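Local atomic coordinates of telomerase reverse transcriptase (PDB entry 6ZD1), a protein that probably extends telomeres as a reverse transcriptase, adding simple repeats to chromosome ends by copying a template within the RNA component of the enzyme. Residues T71-S76 with F194-S199; D189-F194 with C594-E599; D441-V446 with Y453-R458. All coordinates share one frame; numbering follows the deposited sequence.

Contact 1: T71-S76 with F194-S199; sequences TMIDYS and FYFTHS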
# COMPACT_ATOMS: atom_id res chain seq x y z
N THR A 71 -17.55 12.17 12.68
CA THR A 71 -16.35 11.69 11.96
C THR A 71 -16.72 10.88 10.70
O THR A 71 -17.75 10.19 10.69
CB THR A 71 -15.45 10.91 12.90
OG1 THR A 71 -16.25 9.96 13.61
CG2 THR A 71 -14.93 11.85 13.92
N MSE A 72 -15.87 10.90 9.66
CA MSE A 72 -16.23 10.16 8.41
C MSE A 72 -16.44 8.62 8.51
O MSE A 72 -17.26 8.08 7.77
CB MSE A 72 -15.20 10.46 7.30
CG MSE A 72 -14.87 11.96 7.09
SE MSE A 72 -16.50 12.99 7.07
CE MSE A 72 -17.45 11.86 5.81
N ILE A 73 -15.78 7.92 9.44
CA ILE A 73 -15.92 6.46 9.48
C ILE A 73 -17.18 5.97 10.17
O ILE A 73 -17.56 4.81 10.00
CB ILE A 73 -14.75 5.76 10.19
CG1 ILE A 73 -13.72 6.79 10.68
CG2 ILE A 73 -14.11 4.72 9.27
CD1 ILE A 73 -12.69 6.22 11.62
N ASP A 74 -17.83 6.82 10.96
CA ASP A 74 -19.05 6.43 11.67
C ASP A 74 -20.21 6.14 10.70
O ASP A 74 -21.15 5.43 11.06
CB ASP A 74 -19.39 7.49 12.70
CG ASP A 74 -18.27 7.71 13.71
OD1 ASP A 74 -17.53 6.74 13.99
OD2 ASP A 74 -18.13 8.85 14.21
N TYR A 75 -20.17 6.70 9.50
CA TYR A 75 -21.18 6.38 8.49
C TYR A 75 -21.06 4.96 7.95
O TYR A 75 -22.01 4.45 7.34
CB TYR A 75 -21.05 7.34 7.31
CG TYR A 75 -21.32 8.80 7.60
CD1 TYR A 75 -22.62 9.30 7.57
CD2 TYR A 75 -20.28 9.67 7.87
CE1 TYR A 75 -22.88 10.63 7.85
CE2 TYR A 75 -20.52 10.99 8.12
CZ TYR A 75 -21.82 11.48 8.09
OH TYR A 75 -22.06 12.81 8.36
N SER A 76 -19.91 4.31 8.11
CA SER A 76 -19.71 2.99 7.53
C SER A 76 -20.63 1.98 8.20
O SER A 76 -20.98 2.10 9.37
CB SER A 76 -18.26 2.55 7.67
OG SER A 76 -17.92 2.29 9.03
N PHE A 194 -13.47 -0.68 5.65
CA PHE A 194 -14.72 -0.01 5.98
C PHE A 194 -15.69 -0.07 4.81
O PHE A 194 -15.33 0.25 3.68
CB PHE A 194 -14.43 1.43 6.40
CG PHE A 194 -13.66 1.51 7.67
CD1 PHE A 194 -12.40 2.09 7.72
CD2 PHE A 194 -14.18 0.95 8.83
CE1 PHE A 194 -11.70 2.14 8.91
CE2 PHE A 194 -13.48 1.00 10.02
CZ PHE A 194 -12.24 1.60 10.06
N TYR A 195 -16.91 -0.50 5.11
CA TYR A 195 -17.97 -0.64 4.12
C TYR A 195 -18.89 0.57 4.22
O TYR A 195 -19.60 0.73 5.22
CB TYR A 195 -18.73 -1.94 4.33
CG TYR A 195 -17.91 -3.19 4.11
CD1 TYR A 195 -16.96 -3.61 5.04
CD2 TYR A 195 -18.08 -3.97 2.97
CE1 TYR A 195 -16.21 -4.76 4.84
CE2 TYR A 195 -17.34 -5.11 2.76
CZ TYR A 195 -16.41 -5.51 3.69
OH TYR A 195 -15.68 -6.65 3.47
N PHE A 196 -18.86 1.42 3.20
CA PHE A 196 -19.81 2.51 3.05
C PHE A 196 -20.81 2.14 1.96
O PHE A 196 -20.40 1.74 0.86
CB PHE A 196 -19.10 3.82 2.67
CG PHE A 196 -18.14 4.31 3.71
CD1 PHE A 196 -18.55 5.21 4.68
CD2 PHE A 196 -16.82 3.89 3.71
CE1 PHE A 196 -17.67 5.67 5.64
CE2 PHE A 196 -15.93 4.35 4.67
CZ PHE A 196 -16.36 5.24 5.63
N THR A 197 -22.10 2.24 2.28
CA THR A 197 -23.11 2.03 1.25
C THR A 197 -22.95 3.07 0.15
O THR A 197 -22.56 4.21 0.40
CB THR A 197 -24.52 2.12 1.85
OG1 THR A 197 -24.78 3.46 2.28
CG2 THR A 197 -24.66 1.17 3.04
N HIS A 198 -23.24 2.65 -1.09
CA HIS A 198 -23.03 3.54 -2.23
C HIS A 198 -23.78 4.86 -2.06
O HIS A 198 -23.27 5.92 -2.43
CB HIS A 198 -23.45 2.86 -3.53
CG HIS A 198 -22.58 1.71 -3.93
ND1 HIS A 198 -21.23 1.84 -4.17
CD2 HIS A 198 -22.87 0.40 -4.15
CE1 HIS A 198 -20.72 0.67 -4.51
NE2 HIS A 198 -21.70 -0.22 -4.51
N SER A 199 -24.98 4.80 -1.48
CA SER A 199 -25.77 6.02 -1.31
C SER A 199 -25.09 7.00 -0.36
O SER A 199 -25.04 8.21 -0.64
CB SER A 199 -27.18 5.68 -0.82
OG SER A 199 -27.15 4.81 0.30
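I73 and S76 meet the rings of F194 and F196 in an aromatic CH-pi contact, where the turn ahead of helix 79-93 lies against the strand 193-197 of a two-stranded antiparallel sheet. The strand falls within the sequence range of the telomerase RNA-binding domain. I73 brings its CG2 methyl almost squarely down on the F194 ring: CG2 stands 3.4 Å from the F194 ring centroid and 8° off the ring normal, so all six ring carbons are nearly equally far from it. Two residues along the strand, the F196 ring takes S76 CB over one face, 3.9 Å from its centroid and displaced toward the rim. The edge of that ring is turned to the turn's backbone, with M72 O in the ring plane 3.2 Å from F196 CE1. Y75 adds only its CB at the same edge, while the rest of the side chain leads away and touches I200 and L204 of helix 198-216. S76 is fixed by its own turn. Its OG sits between the backbone N and the carbonyl carbon (chi1 69°), from where it reaches I73 O at 2.7 Å; S76 N also donates to I73 O, so two bonds grip that one carbonyl. Beyond S76, a backbone hydrogen bond between T77 and Y195 ties the chain to the strand, and W201 meets the F196 ring. The turn thus satisfies the S76 hydroxyl internally and offers the strand mainly carbon atoms, so the direct attraction is probably largely dispersive.

Contact 2: D189-F194 with C594-E599; sequences DRSKLF and CSNLSE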
# COMPACT_ATOMS: atom_id res chain seq x y z
N ASP A 189 -4.03 1.77 12.92
CA ASP A 189 -4.32 0.36 12.71
C ASP A 189 -5.08 0.24 11.39
O ASP A 189 -6.30 0.42 11.34
CB ASP A 189 -5.13 -0.21 13.87
CG ASP A 189 -5.37 -1.70 13.74
OD1 ASP A 189 -4.82 -2.33 12.81
OD2 ASP A 189 -6.12 -2.26 14.57
N ARG A 190 -4.35 -0.05 10.32
CA ARG A 190 -4.90 -0.08 8.98
C ARG A 190 -5.16 -1.50 8.47
O ARG A 190 -5.10 -1.75 7.26
CB ARG A 190 -3.99 0.69 8.03
CG ARG A 190 -3.91 2.18 8.38
CD ARG A 190 -2.57 2.78 8.00
NE ARG A 190 -2.65 4.23 7.85
CZ ARG A 190 -1.94 4.93 6.96
NH1 ARG A 190 -1.11 4.32 6.14
NH2 ARG A 190 -2.08 6.25 6.90
N SER A 191 -5.45 -2.42 9.38
CA SER A 191 -6.14 -3.66 9.04
C SER A 191 -7.64 -3.44 8.95
O SER A 191 -8.38 -4.37 8.62
CB SER A 191 -5.86 -4.76 10.07
OG SER A 191 -4.49 -5.11 10.12
N LYS A 192 -8.09 -2.22 9.25
CA LYS A 192 -9.50 -1.88 9.28
C LYS A 192 -9.98 -1.56 7.87
O LYS A 192 -9.53 -0.58 7.26
CB LYS A 192 -9.74 -0.69 10.21
CG LYS A 192 -10.16 -1.06 11.62
CD LYS A 192 -9.02 -1.70 12.41
CE LYS A 192 -9.45 -2.00 13.84
NZ LYS A 192 -8.38 -2.70 14.60
N LEU A 193 -10.88 -2.38 7.36
CA LEU A 193 -11.57 -2.10 6.11
C LEU A 193 -12.98 -1.63 6.44
O LEU A 193 -13.59 -2.09 7.41
CB LEU A 193 -11.62 -3.34 5.22
CG LEU A 193 -10.32 -3.60 4.46
CD1 LEU A 193 -10.32 -4.99 3.88
CD2 LEU A 193 -10.14 -2.57 3.37
N PHE A 194 -13.47 -0.68 5.65
CA PHE A 194 -14.72 -0.01 5.98
C PHE A 194 -15.69 -0.07 4.81
O PHE A 194 -15.33 0.25 3.68
CB PHE A 194 -14.43 1.43 6.40
CG PHE A 194 -13.66 1.51 7.67
CD1 PHE A 194 -12.40 2.09 7.72
CD2 PHE A 194 -14.18 0.95 8.83
CE1 PHE A 194 -11.70 2.14 8.91
CE2 PHE A 194 -13.48 1.00 10.02
CZ PHE A 194 -12.24 1.60 10.06
N CYS A 594 -2.16 -11.06 5.15
CA CYS A 594 -2.91 -10.29 4.15
C CYS A 594 -3.71 -9.17 4.80
O CYS A 594 -3.91 -8.12 4.17
CB CYS A 594 -3.83 -11.20 3.36
SG CYS A 594 -2.97 -12.45 2.39
N SER A 595 -4.16 -9.36 6.04
CA SER A 595 -4.95 -8.32 6.69
C SER A 595 -4.12 -7.09 6.99
O SER A 595 -4.64 -5.97 7.00
CB SER A 595 -5.58 -8.87 7.97
OG SER A 595 -6.34 -7.86 8.63
N ASN A 596 -2.81 -7.26 7.22
CA ASN A 596 -1.95 -6.14 7.54
C ASN A 596 -1.12 -5.66 6.36
O ASN A 596 -0.45 -4.63 6.47
CB ASN A 596 -1.01 -6.51 8.70
CG ASN A 596 -1.76 -6.76 9.99
OD1 ASN A 596 -2.03 -5.83 10.75
ND2 ASN A 596 -2.11 -8.01 10.24
N LEU A 597 -1.17 -6.36 5.22
CA LEU A 597 -0.38 -5.99 4.05
C LEU A 597 -1.21 -5.06 3.18
O LEU A 597 -1.76 -5.45 2.14
CB LEU A 597 0.08 -7.23 3.29
CG LEU A 597 1.04 -6.97 2.13
CD1 LEU A 597 2.42 -6.59 2.65
CD2 LEU A 597 1.11 -8.18 1.21
N SER A 598 -1.30 -3.81 3.61
CA SER A 598 -2.12 -2.83 2.92
C SER A 598 -1.41 -2.28 1.68
O SER A 598 -0.19 -2.34 1.55
CB SER A 598 -2.49 -1.69 3.87
OG SER A 598 -3.08 -2.18 5.05
N GLU A 599 -2.21 -1.72 0.77
CA GLU A 599 -1.68 -1.24 -0.50
C GLU A 599 -0.74 -0.06 -0.33
O GLU A 599 0.26 0.04 -1.06
CB GLU A 599 -2.82 -0.86 -1.44
CG GLU A 599 -3.69 -2.03 -1.89
CD GLU A 599 -4.84 -1.59 -2.80
OE1 GLU A 599 -4.92 -0.40 -3.14
OE2 GLU A 599 -5.67 -2.46 -3.16
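S598 OG donates to R190 O at 3.0 Å and S191 OG donates to S595 O at 3.2 Å, two weak hydrogen bonds that join the loop before strand 193-197 to the C-terminal end of helix 582-596. In each, a serine hydroxyl reaches a main-chain carbonyl of the other segment, so the pair runs in both directions across the contact. S598 points its CB at the loop, and its OG, anti to the carbonyl carbon (chi1 -54°), reaches R190 O from there. The carbonyl of S595 is also approached by S191 CA, a C-H...O contact of 3.4 Å. N596 OD1 lies 2.6 Å from S191 OG but is not aligned for a hydrogen bond; N596 ND2, the side-chain nitrogen, donates to F592 O one turn back in the helix. Around these polar atoms the packing is slight: S191 CB rests 3.5 Å from S595 OG, and R190 contributes its CB near S598, while its guanidinium turns off to a cation-pi contact with F600. Within the loop, S191 N gives a weak bond to D189 OD1; the D189-K192 salt bridge is modelled too short to weigh. L597, which points away from the loop, and E599 touch helix 642-664, and L597 O accepts from K659. The two sequence-distant regions therefore meet through small hydroxyls and main-chain carbonyls with little apolar surface, their direct attachment resting on two weak hydroxyl-to-carbonyl bonds, that of S598 from a buried residue and that of S191 from a partly exposed one.

Contact 3: D441-V446 with Y453-R458; sequences DATCLV and YDLFKR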
# COMPACT_ATOMS: atom_id res chain seq x y z
N ASP A 441 0.92 20.09 -15.70
CA ASP A 441 -0.22 19.64 -16.49
C ASP A 441 -1.05 18.56 -15.81
O ASP A 441 -1.93 17.98 -16.44
CB ASP A 441 0.25 19.13 -17.86
CG ASP A 441 1.07 20.16 -18.62
OD1 ASP A 441 2.26 19.88 -18.87
OD2 ASP A 441 0.53 21.23 -18.95
N ALA A 442 -0.79 18.28 -14.53
CA ALA A 442 -1.58 17.28 -13.83
C ALA A 442 -3.00 17.79 -13.65
O ALA A 442 -3.22 18.88 -13.12
CB ALA A 442 -0.95 16.96 -12.47
N THR A 443 -3.97 17.02 -14.14
CA THR A 443 -5.39 17.34 -14.01
C THR A 443 -6.12 16.15 -13.40
O THR A 443 -5.66 15.00 -13.48
CB THR A 443 -6.02 17.71 -15.36
OG1 THR A 443 -5.88 16.61 -16.28
CG2 THR A 443 -5.36 18.94 -15.94
N CYS A 444 -7.27 16.43 -12.80
CA CYS A 444 -8.10 15.40 -12.20
C CYS A 444 -9.54 15.55 -12.67
O CYS A 444 -9.99 16.65 -13.03
CB CYS A 444 -8.06 15.43 -10.66
SG CYS A 444 -8.98 16.78 -9.89
N LEU A 445 -10.25 14.43 -12.69
CA LEU A 445 -11.66 14.39 -13.05
C LEU A 445 -12.50 14.31 -11.78
O LEU A 445 -12.16 13.56 -10.86
CB LEU A 445 -11.96 13.19 -13.95
CG LEU A 445 -11.51 13.27 -15.41
CD1 LEU A 445 -10.01 13.04 -15.56
CD2 LEU A 445 -12.29 12.28 -16.25
N VAL A 446 -13.56 15.10 -11.72
CA VAL A 446 -14.48 15.09 -10.58
C VAL A 446 -15.87 14.74 -11.09
O VAL A 446 -16.27 15.17 -12.17
CB VAL A 446 -14.47 16.44 -9.82
CG1 VAL A 446 -13.05 16.95 -9.64
CG2 VAL A 446 -15.33 17.48 -10.53
N TYR A 453 -18.47 14.92 -15.41
CA TYR A 453 -17.04 14.64 -15.21
C TYR A 453 -16.15 15.78 -15.72
O TYR A 453 -15.39 15.63 -16.68
CB TYR A 453 -16.66 13.31 -15.88
CG TYR A 453 -16.76 12.11 -14.97
CD1 TYR A 453 -17.15 10.88 -15.47
CD2 TYR A 453 -16.44 12.21 -13.62
CE1 TYR A 453 -17.23 9.77 -14.65
CE2 TYR A 453 -16.52 11.11 -12.80
CZ TYR A 453 -16.92 9.90 -13.31
OH TYR A 453 -17.00 8.80 -12.49
N ASP A 454 -16.29 16.95 -15.09
CA ASP A 454 -15.42 18.08 -15.39
C ASP A 454 -13.97 17.78 -15.02
O ASP A 454 -13.67 16.87 -14.24
CB ASP A 454 -15.87 19.33 -14.64
CG ASP A 454 -17.21 19.85 -15.11
OD1 ASP A 454 -17.45 19.86 -16.34
OD2 ASP A 454 -18.02 20.25 -14.25
N LEU A 455 -13.06 18.58 -15.58
CA LEU A 455 -11.62 18.48 -15.32
C LEU A 455 -11.14 19.67 -14.50
O LEU A 455 -11.51 20.81 -14.76
CB LEU A 455 -10.83 18.42 -16.63
CG LEU A 455 -10.48 17.04 -17.16
CD1 LEU A 455 -11.74 16.28 -17.55
CD2 LEU A 455 -9.53 17.16 -18.34
N PHE A 456 -10.27 19.39 -13.53
CA PHE A 456 -9.72 20.40 -12.64
C PHE A 456 -8.20 20.29 -12.58
O PHE A 456 -7.63 19.20 -12.68
CB PHE A 456 -10.29 20.29 -11.23
CG PHE A 456 -11.70 20.80 -11.10
CD1 PHE A 456 -12.77 20.08 -11.62
CD2 PHE A 456 -11.95 22.00 -10.46
CE1 PHE A 456 -14.06 20.56 -11.50
CE2 PHE A 456 -13.24 22.48 -10.33
CZ PHE A 456 -14.30 21.76 -10.85
N LYS A 457 -7.54 21.44 -12.42
CA LYS A 457 -6.10 21.53 -12.24
C LYS A 457 -5.81 22.14 -10.87
O LYS A 457 -6.66 22.81 -10.27
CB LYS A 457 -5.46 22.37 -13.35
CG LYS A 457 -3.94 22.25 -13.45
CD LYS A 457 -3.38 23.20 -14.50
CE LYS A 457 -3.83 22.80 -15.90
NZ LYS A 457 -3.26 21.49 -16.32
N ARG A 458 -4.60 21.90 -10.37
CA ARG A 458 -4.21 22.41 -9.06
C ARG A 458 -3.75 23.85 -9.17
O ARG A 458 -2.98 24.20 -10.07
CB ARG A 458 -3.11 21.55 -8.46
CG ARG A 458 -3.53 20.14 -8.13
CD ARG A 458 -2.59 19.52 -7.13
NE ARG A 458 -2.55 20.29 -5.89
CZ ARG A 458 -3.40 20.13 -4.88
NH1 ARG A 458 -4.35 19.21 -4.96
NH2 ARG A 458 -3.30 20.88 -3.79
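V446 and F456 form the apolar centre on one face of this antiparallel beta hairpin, their side chains roughly perpendicular. Both valine methyls approach the CD1-CE1 part of the F456 ring, V446 CG2 within 3.5 Å of F456 CE1. On this face C444 SG sits 4.0 Å from F456 CB. On the other face L445 and L455 run alongside each other, L445 CG 3.7 Å from L455 CD1; L254 of helix 254-258 touches both. Between the faces, C444 and F456 are a hydrogen-bonded pair, C444 N to F456 O and F456 N to C444 O, both 2.8 Å, and V446 N donates to D454 O at 3.1 Å. Near the turn, the Y453 ring presents its edge to V446 O. At the opposite end K457, kinked twice near its tip (chi3 and chi4 both -66°), brings NZ 3.3 Å from T443 CG2; D441 OD2 lies 4.6 Å from K457 NZ, so any attraction is probably only long-range. T443 OG1 bonds to N231. R458 bonds to Y212 through NH1 and makes a salt bridge with D345 through NH2. Within the five-stranded mixed sheet, between strands 217-220 and 231-237, nearly straight backbone bonds set the hairpin's register and apolar side chains pack both faces.

Overall arrangement
Early in the chain, the turn at 71-76 meets strand 193-197, so contact 1 closes a loop of 117 residues, nearly half of it helix. Contact 2 opens before that loop has ended, at 189-194, and closes at 594-599, so the two cross along the chain and share F194; their centres are about 16 Å apart. Contact 3 is a short hairpin nested inside the long loop of contact 2; contact 1 closes before it opens, so these two lie in series, their centres about 25 Å apart. Strand 193-197 and the loop before it thus link the 71-76 turn to the end of helix 582-596, while the hairpin contributes two neighbouring strands to the separate five-stranded sheet.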